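Local structure of probable dehydrogenase (Bordetella bronchiseptica, 3MOI) at residues A[25-30]-A[334-339]; A[117-122]-A[346-351]; A[122-127]-A[298-303]. The protein is probably an NAD(P)-dependent oxidoreductase of the GFO/IDH/MocA family, pairing a Rossmann-fold dinucleotide-binding domain with a sheet-bearing C-terminal domain, with no established substrate. All coordinates share one frame; numbering follows the deposited sequence.

Interaction 1: residues A[25-30]-A[334-339]; sequences HPDAQI and TGRGPF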
# COMPACT_ATOMS: atom_id res chain seq x y z
N HIS A 25 -26.96 21.27 10.74
CA HIS A 25 -26.24 21.28 12.00
C HIS A 25 -26.93 22.23 12.99
O HIS A 25 -27.32 23.41 12.63
CB HIS A 25 -24.76 21.60 11.81
CG HIS A 25 -23.87 21.20 12.95
ND1 HIS A 25 -23.97 21.75 14.20
CD2 HIS A 25 -22.77 20.41 12.99
CE1 HIS A 25 -23.02 21.27 14.98
NE2 HIS A 25 -22.27 20.46 14.26
N PRO A 26 -27.14 21.70 14.20
CA PRO A 26 -27.87 22.34 15.26
C PRO A 26 -27.09 23.40 15.95
O PRO A 26 -27.69 24.24 16.63
CB PRO A 26 -28.19 21.19 16.24
CG PRO A 26 -27.21 20.13 15.94
CD PRO A 26 -26.90 20.27 14.48
N ASP A 27 -25.78 23.41 15.83
CA ASP A 27 -25.05 24.50 16.46
C ASP A 27 -24.65 25.59 15.46
O ASP A 27 -23.80 26.44 15.76
CB ASP A 27 -23.85 23.96 17.23
CG ASP A 27 -24.25 22.93 18.26
OD1 ASP A 27 -25.33 23.17 18.85
OD2 ASP A 27 -23.53 21.90 18.43
N ALA A 28 -25.31 25.57 14.28
CA ALA A 28 -24.93 26.43 13.19
C ALA A 28 -26.12 26.86 12.37
O ALA A 28 -27.00 26.04 11.99
CB ALA A 28 -23.93 25.73 12.29
N GLN A 29 -26.08 28.16 12.04
CA GLN A 29 -27.05 28.86 11.25
C GLN A 29 -26.30 29.61 10.15
O GLN A 29 -25.42 30.41 10.45
CB GLN A 29 -27.76 29.89 12.17
CG GLN A 29 -29.01 30.56 11.57
CD GLN A 29 -30.00 29.57 10.86
OE1 GLN A 29 -30.48 29.86 9.75
NE2 GLN A 29 -30.31 28.42 11.52
N ILE A 30 -26.66 29.37 8.89
CA ILE A 30 -26.27 30.23 7.80
C ILE A 30 -27.08 31.55 7.87
O ILE A 30 -28.30 31.54 7.99
CB ILE A 30 -26.54 29.63 6.45
CG1 ILE A 30 -25.77 28.32 6.30
CG2 ILE A 30 -26.10 30.58 5.36
CD1 ILE A 30 -26.22 27.47 5.10
N THR A 334 -19.59 9.46 17.55
CA THR A 334 -20.71 10.29 17.18
C THR A 334 -20.21 11.73 17.11
O THR A 334 -19.63 12.23 18.06
CB THR A 334 -21.87 10.27 18.26
OG1 THR A 334 -23.06 10.88 17.71
CG2 THR A 334 -21.50 11.10 19.56
N GLY A 335 -20.42 12.38 15.99
CA GLY A 335 -20.33 13.85 15.97
C GLY A 335 -21.70 14.47 16.18
O GLY A 335 -22.74 13.83 16.09
N ARG A 336 -21.73 15.76 16.39
CA ARG A 336 -23.00 16.41 16.71
C ARG A 336 -23.91 16.68 15.48
O ARG A 336 -25.11 16.88 15.64
CB ARG A 336 -22.75 17.70 17.51
CG ARG A 336 -23.65 17.76 18.72
CD ARG A 336 -23.32 18.95 19.58
NE ARG A 336 -24.32 19.36 20.59
CZ ARG A 336 -25.49 19.96 20.36
NH1 ARG A 336 -25.95 20.18 19.14
NH2 ARG A 336 -26.24 20.33 21.38
N GLY A 337 -23.34 16.66 14.28
CA GLY A 337 -24.05 17.00 13.04
C GLY A 337 -23.71 16.01 11.95
O GLY A 337 -23.41 14.85 12.22
N PRO A 338 -23.76 16.43 10.69
CA PRO A 338 -23.43 15.40 9.71
C PRO A 338 -21.96 15.03 9.67
O PRO A 338 -21.14 15.67 10.31
CB PRO A 338 -23.85 16.01 8.39
CG PRO A 338 -24.91 16.98 8.77
CD PRO A 338 -24.51 17.54 10.11
N PHE A 339 -21.66 14.00 8.90
CA PHE A 339 -20.40 13.28 9.04
C PHE A 339 -19.12 14.07 8.85
O PHE A 339 -18.38 14.25 9.82
CB PHE A 339 -20.41 11.95 8.26
CG PHE A 339 -21.33 10.87 8.89
CD1 PHE A 339 -21.49 10.77 10.29
CD2 PHE A 339 -22.03 9.97 8.09
CE1 PHE A 339 -22.31 9.78 10.89
CE2 PHE A 339 -22.88 8.97 8.67
CZ PHE A 339 -23.02 8.88 10.07

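Interaction 2: residues A[117-122]-A[346-351]; sequences HLVVGT and DELRDA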
# COMPACT_ATOMS: atom_id res chain seq x y z
N HIS A 117 -10.21 32.09 16.13
CA HIS A 117 -9.97 30.69 15.86
C HIS A 117 -10.16 30.38 14.41
O HIS A 117 -11.12 30.87 13.81
CB HIS A 117 -10.89 29.81 16.65
CG HIS A 117 -10.65 29.89 18.12
ND1 HIS A 117 -11.46 30.62 18.98
CD2 HIS A 117 -9.65 29.38 18.88
CE1 HIS A 117 -10.99 30.52 20.21
NE2 HIS A 117 -9.90 29.76 20.18
N LEU A 118 -9.28 29.53 13.88
CA LEU A 118 -9.31 29.10 12.50
C LEU A 118 -9.22 27.63 12.43
O LEU A 118 -8.38 27.09 13.04
CB LEU A 118 -8.07 29.62 11.71
CG LEU A 118 -8.05 29.12 10.23
CD1 LEU A 118 -7.60 30.25 9.17
CD2 LEU A 118 -7.20 27.91 10.12
N VAL A 119 -10.01 26.99 11.61
CA VAL A 119 -9.85 25.59 11.29
C VAL A 119 -9.77 25.43 9.77
O VAL A 119 -10.54 26.07 9.05
CB VAL A 119 -11.12 24.80 11.74
CG1 VAL A 119 -11.28 23.41 10.97
CG2 VAL A 119 -11.17 24.65 13.24
N VAL A 120 -8.97 24.50 9.27
CA VAL A 120 -9.05 24.12 7.84
C VAL A 120 -9.58 22.70 7.63
O VAL A 120 -9.05 21.83 8.29
CB VAL A 120 -7.60 24.33 7.22
CG1 VAL A 120 -6.55 24.72 8.23
CG2 VAL A 120 -7.12 23.20 6.34
N GLY A 121 -10.52 22.34 6.76
CA GLY A 121 -11.46 23.17 5.97
C GLY A 121 -12.56 22.26 5.41
O GLY A 121 -13.28 22.59 4.52
N THR A 122 -12.71 21.13 6.08
CA THR A 122 -13.29 19.82 5.67
C THR A 122 -12.25 18.93 5.02
O THR A 122 -12.28 18.69 3.81
CB THR A 122 -14.64 19.75 5.00
OG1 THR A 122 -15.64 20.49 5.71
CG2 THR A 122 -15.08 18.26 5.09
N ASP A 346 -17.92 21.25 14.46
CA ASP A 346 -17.68 20.95 15.87
C ASP A 346 -16.29 21.40 16.32
O ASP A 346 -16.13 21.95 17.43
CB ASP A 346 -17.84 19.45 16.18
CG ASP A 346 -19.24 18.90 15.86
OD1 ASP A 346 -20.22 19.70 15.69
OD2 ASP A 346 -19.37 17.65 15.78
N GLU A 347 -15.28 21.21 15.48
CA GLU A 347 -13.95 21.59 15.88
C GLU A 347 -13.91 23.10 16.13
O GLU A 347 -13.41 23.52 17.13
CB GLU A 347 -12.93 21.17 14.86
CG GLU A 347 -11.58 21.34 15.38
CD GLU A 347 -10.50 20.96 14.39
OE1 GLU A 347 -9.30 21.17 14.74
OE2 GLU A 347 -10.84 20.45 13.28
N LEU A 348 -14.52 23.91 15.28
CA LEU A 348 -14.56 25.36 15.58
C LEU A 348 -15.35 25.72 16.84
O LEU A 348 -14.86 26.49 17.70
CB LEU A 348 -15.18 26.13 14.45
CG LEU A 348 -14.58 27.38 13.86
CD1 LEU A 348 -15.75 28.33 13.57
CD2 LEU A 348 -13.46 27.99 14.59
N ARG A 349 -16.57 25.16 16.95
CA ARG A 349 -17.45 25.44 18.11
C ARG A 349 -16.68 25.20 19.36
O ARG A 349 -16.65 26.03 20.25
CB ARG A 349 -18.71 24.57 18.13
CG ARG A 349 -19.66 24.85 19.38
CD ARG A 349 -20.07 23.51 20.21
NE ARG A 349 -20.59 22.53 19.25
CZ ARG A 349 -20.08 21.34 18.94
NH1 ARG A 349 -19.04 20.81 19.58
NH2 ARG A 349 -20.67 20.65 17.99
N ASP A 350 -16.06 24.04 19.42
CA ASP A 350 -15.26 23.64 20.54
C ASP A 350 -14.17 24.63 20.86
O ASP A 350 -13.91 24.91 22.03
CB ASP A 350 -14.65 22.26 20.29
CG ASP A 350 -15.60 21.10 20.64
OD1 ASP A 350 -16.69 21.35 21.17
OD2 ASP A 350 -15.25 19.93 20.37
N ALA A 351 -13.54 25.18 19.83
CA ALA A 351 -12.52 26.16 20.01
C ALA A 351 -13.08 27.47 20.55
O ALA A 351 -12.55 28.05 21.49
CB ALA A 351 -11.83 26.36 18.71

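Interaction 3: residues A[122-127]-A[298-303]; sequences TSRSHD and PHFGVM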
# COMPACT_ATOMS: atom_id res chain seq x y z
N THR A 122 -12.71 21.13 6.08
CA THR A 122 -13.29 19.82 5.67
C THR A 122 -12.25 18.93 5.02
O THR A 122 -12.28 18.69 3.81
CB THR A 122 -14.64 19.75 5.00
OG1 THR A 122 -15.64 20.49 5.71
CG2 THR A 122 -15.08 18.26 5.09
N SER A 123 -11.30 18.47 5.82
CA SER A 123 -10.51 17.42 5.34
C SER A 123 -11.18 16.07 5.63
O SER A 123 -12.11 15.93 6.46
CB SER A 123 -9.06 17.50 5.85
OG SER A 123 -8.94 17.07 7.17
N ARG A 124 -10.67 15.07 4.94
CA ARG A 124 -11.10 13.72 5.21
C ARG A 124 -10.58 13.35 6.56
O ARG A 124 -11.01 12.38 7.11
CB ARG A 124 -10.59 12.79 4.13
CG ARG A 124 -11.19 13.12 2.75
CD ARG A 124 -12.37 12.25 2.44
NE ARG A 124 -13.62 12.80 3.00
CZ ARG A 124 -14.58 13.35 2.26
NH1 ARG A 124 -15.69 13.81 2.83
NH2 ARG A 124 -14.44 13.43 0.95
N SER A 125 -9.65 14.13 7.15
CA SER A 125 -9.29 13.87 8.55
C SER A 125 -10.37 14.27 9.56
O SER A 125 -10.35 13.84 10.73
CB SER A 125 -7.92 14.46 8.92
OG SER A 125 -7.94 15.86 9.05
N HIS A 126 -11.34 15.06 9.13
CA HIS A 126 -12.53 15.24 9.97
C HIS A 126 -13.48 14.01 9.91
O HIS A 126 -14.37 13.90 10.75
CB HIS A 126 -13.30 16.49 9.56
CG HIS A 126 -12.55 17.74 9.76
ND1 HIS A 126 -12.46 18.36 10.99
CD2 HIS A 126 -11.83 18.48 8.89
CE1 HIS A 126 -11.71 19.45 10.86
NE2 HIS A 126 -11.31 19.53 9.60
N ASP A 127 -13.31 13.13 8.91
CA ASP A 127 -14.08 11.91 8.85
C ASP A 127 -14.06 11.26 10.20
O ASP A 127 -13.00 11.09 10.77
CB ASP A 127 -13.52 10.91 7.86
CG ASP A 127 -13.74 11.31 6.42
OD1 ASP A 127 -14.34 12.39 6.22
OD2 ASP A 127 -13.23 10.57 5.49
N PRO A 298 -17.93 8.05 5.83
CA PRO A 298 -17.04 8.47 4.76
C PRO A 298 -15.64 7.99 5.01
O PRO A 298 -15.30 7.64 6.14
CB PRO A 298 -17.09 10.00 4.87
CG PRO A 298 -18.35 10.26 5.55
CD PRO A 298 -18.44 9.19 6.57
N HIS A 299 -14.81 8.01 3.97
CA HIS A 299 -13.46 7.37 4.03
C HIS A 299 -12.59 7.90 2.90
O HIS A 299 -13.10 8.50 1.96
CB HIS A 299 -13.57 5.84 3.92
CG HIS A 299 -13.77 5.35 2.52
ND1 HIS A 299 -12.75 4.79 1.78
CD2 HIS A 299 -14.86 5.33 1.72
CE1 HIS A 299 -13.21 4.45 0.59
NE2 HIS A 299 -14.49 4.75 0.53
N PHE A 300 -11.29 7.70 2.94
CA PHE A 300 -10.47 8.11 1.79
C PHE A 300 -9.50 7.00 1.41
O PHE A 300 -8.43 6.83 2.01
CB PHE A 300 -9.73 9.41 2.12
CG PHE A 300 -9.18 10.10 0.92
CD1 PHE A 300 -10.02 10.74 0.06
CD2 PHE A 300 -7.81 10.15 0.70
CE1 PHE A 300 -9.54 11.41 -1.05
CE2 PHE A 300 -7.31 10.79 -0.42
CZ PHE A 300 -8.19 11.43 -1.32
N GLY A 301 -9.88 6.23 0.42
CA GLY A 301 -9.14 4.99 0.11
C GLY A 301 -9.15 4.14 1.36
O GLY A 301 -10.05 4.28 2.23
N VAL A 302 -8.14 3.30 1.49
CA VAL A 302 -8.01 2.51 2.67
C VAL A 302 -6.83 2.92 3.48
O VAL A 302 -5.87 3.43 2.97
CB VAL A 302 -7.97 0.98 2.39
CG1 VAL A 302 -8.59 0.60 0.99
CG2 VAL A 302 -6.64 0.42 2.69
N MET A 303 -6.91 2.69 4.77
CA MET A 303 -5.94 3.17 5.70
C MET A 303 -5.73 2.08 6.73
O MET A 303 -6.63 1.84 7.54
CB MET A 303 -6.47 4.47 6.33
CG MET A 303 -6.46 5.71 5.34
SD MET A 303 -6.86 7.38 6.01
CE MET A 303 -6.72 7.00 7.67

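Interaction 1: residues A[25-30]-A[334-339]
The guanidinium of Arg-336 meets Asp-27 over one face and Pro-26 at its edge, where CG of the proline ring lies 3.4 Å from Arg-336 NH1. Over the face, Asp-27 OD2 stands 3.1 Å from Arg-336 NH1, well out of the guanidinium plane, and the carboxylate is turned 48° against the guanidinium. No N-H of the arginine points at the oxygen, so this salt bridge rests on charge alone. The arginine chain runs extended from CG to NE and crosses the aspartate at about a right angle, bringing its CD within 3.2 Å of Asp-27 OD2.

The second flat group, the imidazole of His-25, meets the backbone of Gly-337 obliquely, with His-25 CD2 3.6 Å from Gly-337 CA. At the ring edge, Asp-27 N donates a nearly in-plane hydrogen bond of 2.9 Å to His-25 ND1, within the type I turn from His-25 to Ala-28. That turn links helix 12-24 to strand 28-34 of the Rossmann domain, and residues 334-339 lead from strand 326-331 into helix 340-352.

Because ND1 accepts the Asp-27 N-H, NE2 is left as the donor of the ring, and it bonds to Asp-346 of helix 340-352. Asp-27 OD2 also pairs with Arg-349 of that helix, so two arginines probably stabilise the ionised carboxylate, while the histidine's two bonds fix the rotation of its ring.

Interaction 2: residues A[117-122]-A[346-351]
Ala-351 places its methyl over a face of the His-117 imidazole, a CH-pi contact with CB 3.9 Å from the ring centroid and 22° off the ring normal. The main chain of Ala-351 lies over the ring as well, its carbonyl carbon offset toward the rim. Next to this, Leu-348 CD2 comes 3.8 Å from His-117 CB and, more loosely, 4.3 Å from Val-119 CG2. Val-119 spreads its two methyls against the helix: CG1 is anti to the backbone N (chi1 159°) and lies 3.8 Å from Glu-347 OE2, while CG2 rests 3.9 Å from Glu-347 CD.

These contacts lay helix 340-352 against strand 118-120, the edge strand of the parallel Rossmann sheet within this chain, with His-117 and Val-119 turned to the helix and Leu-118 and Val-120 away from it. The extended Glu-347 passes Val-119 obliquely, and its OE2 ends in a salt bridge with Arg-360. Farther along the chain, Thr-122 OG1 is hydrogen-bonded to Thr-344 of the same helix. Behind the first shell, His-117 N bonds to His-90 ND1, and Leu-348 packs on Ile-92 of the neighbouring strand 90-93.

Interaction 3: residues A[122-127]-A[298-303]
Arg-124, with the most surface buried in this contact, lays the aliphatic part of its side chain against Phe-300. Its CD is 3.7 Å from Phe-300 CD1, and its CG lies 3.8 Å from the same ring carbon. The two side chains cross at about a right angle, with the guanidinium and ring planes 32° apart. Arg-124 is bent at both chi2 (-97°) and chi3 (86°), which folds it back toward Asp-127; Arg-124 NE reaches Asp-127 OD2 at 3.4 Å in a weak bond. Its NH2 end finds a stronger partner in Glu-247, outside the two segments.

The short 3-10 segment 124-126 lies between the last strand of the Rossmann sheet, 118-120, and helix 128-139, with Asp-127 at the N-cap position of that helix although its side chain makes no capping bond. Residues 298-301 lead into strand 302-307 of the large mixed sheet, so the contact sets the chain leaving the nucleotide-binding-type fold against an approach to the second sheet.

Asp-127 has the next largest share of the contact. Its carboxylate oxygen OD2 lies 3.6 Å from Pro-298 C, and its CG is 3.9 Å from Pro-298 CB. Pro-298, the third of the well-buried residues, is followed by His-299, whose ND1 donates a 2.8 Å hydrogen bond to Gly-301 O, in the plane of the imidazole. This bond spans Phe-300 and ends on Gly-301, whose phi is positive, while His-299 NE2 bonds to Leu-245 O and the ring stacks on that of His-242. On the Phe-300 side, His-181 of helix 179-190 meets the phenyl ring edge-to-face.

How the interactions relate
Along the chain, the segments of interactions 1 and 2 alternate, whereas interaction 3 lies between the two segments of interaction 1 and, starting at the shared Thr-122, within the span of interaction 2. Helix 340-352 ties them together: interaction 1 uses the loop leading into it, interaction 2 lies on it, and its Thr-344 touches His-126 of 122-127. Interactions 1 and 2 have centres about 12 Å apart and both reach the parallel Rossmann sheet. Interaction 3, centred about 18 Å from interaction 1 and 17 Å from interaction 2, extends to the mixed sheet. Late segments of the chain thus return to pack on the N-terminal Rossmann domain, joining it to the second sheet.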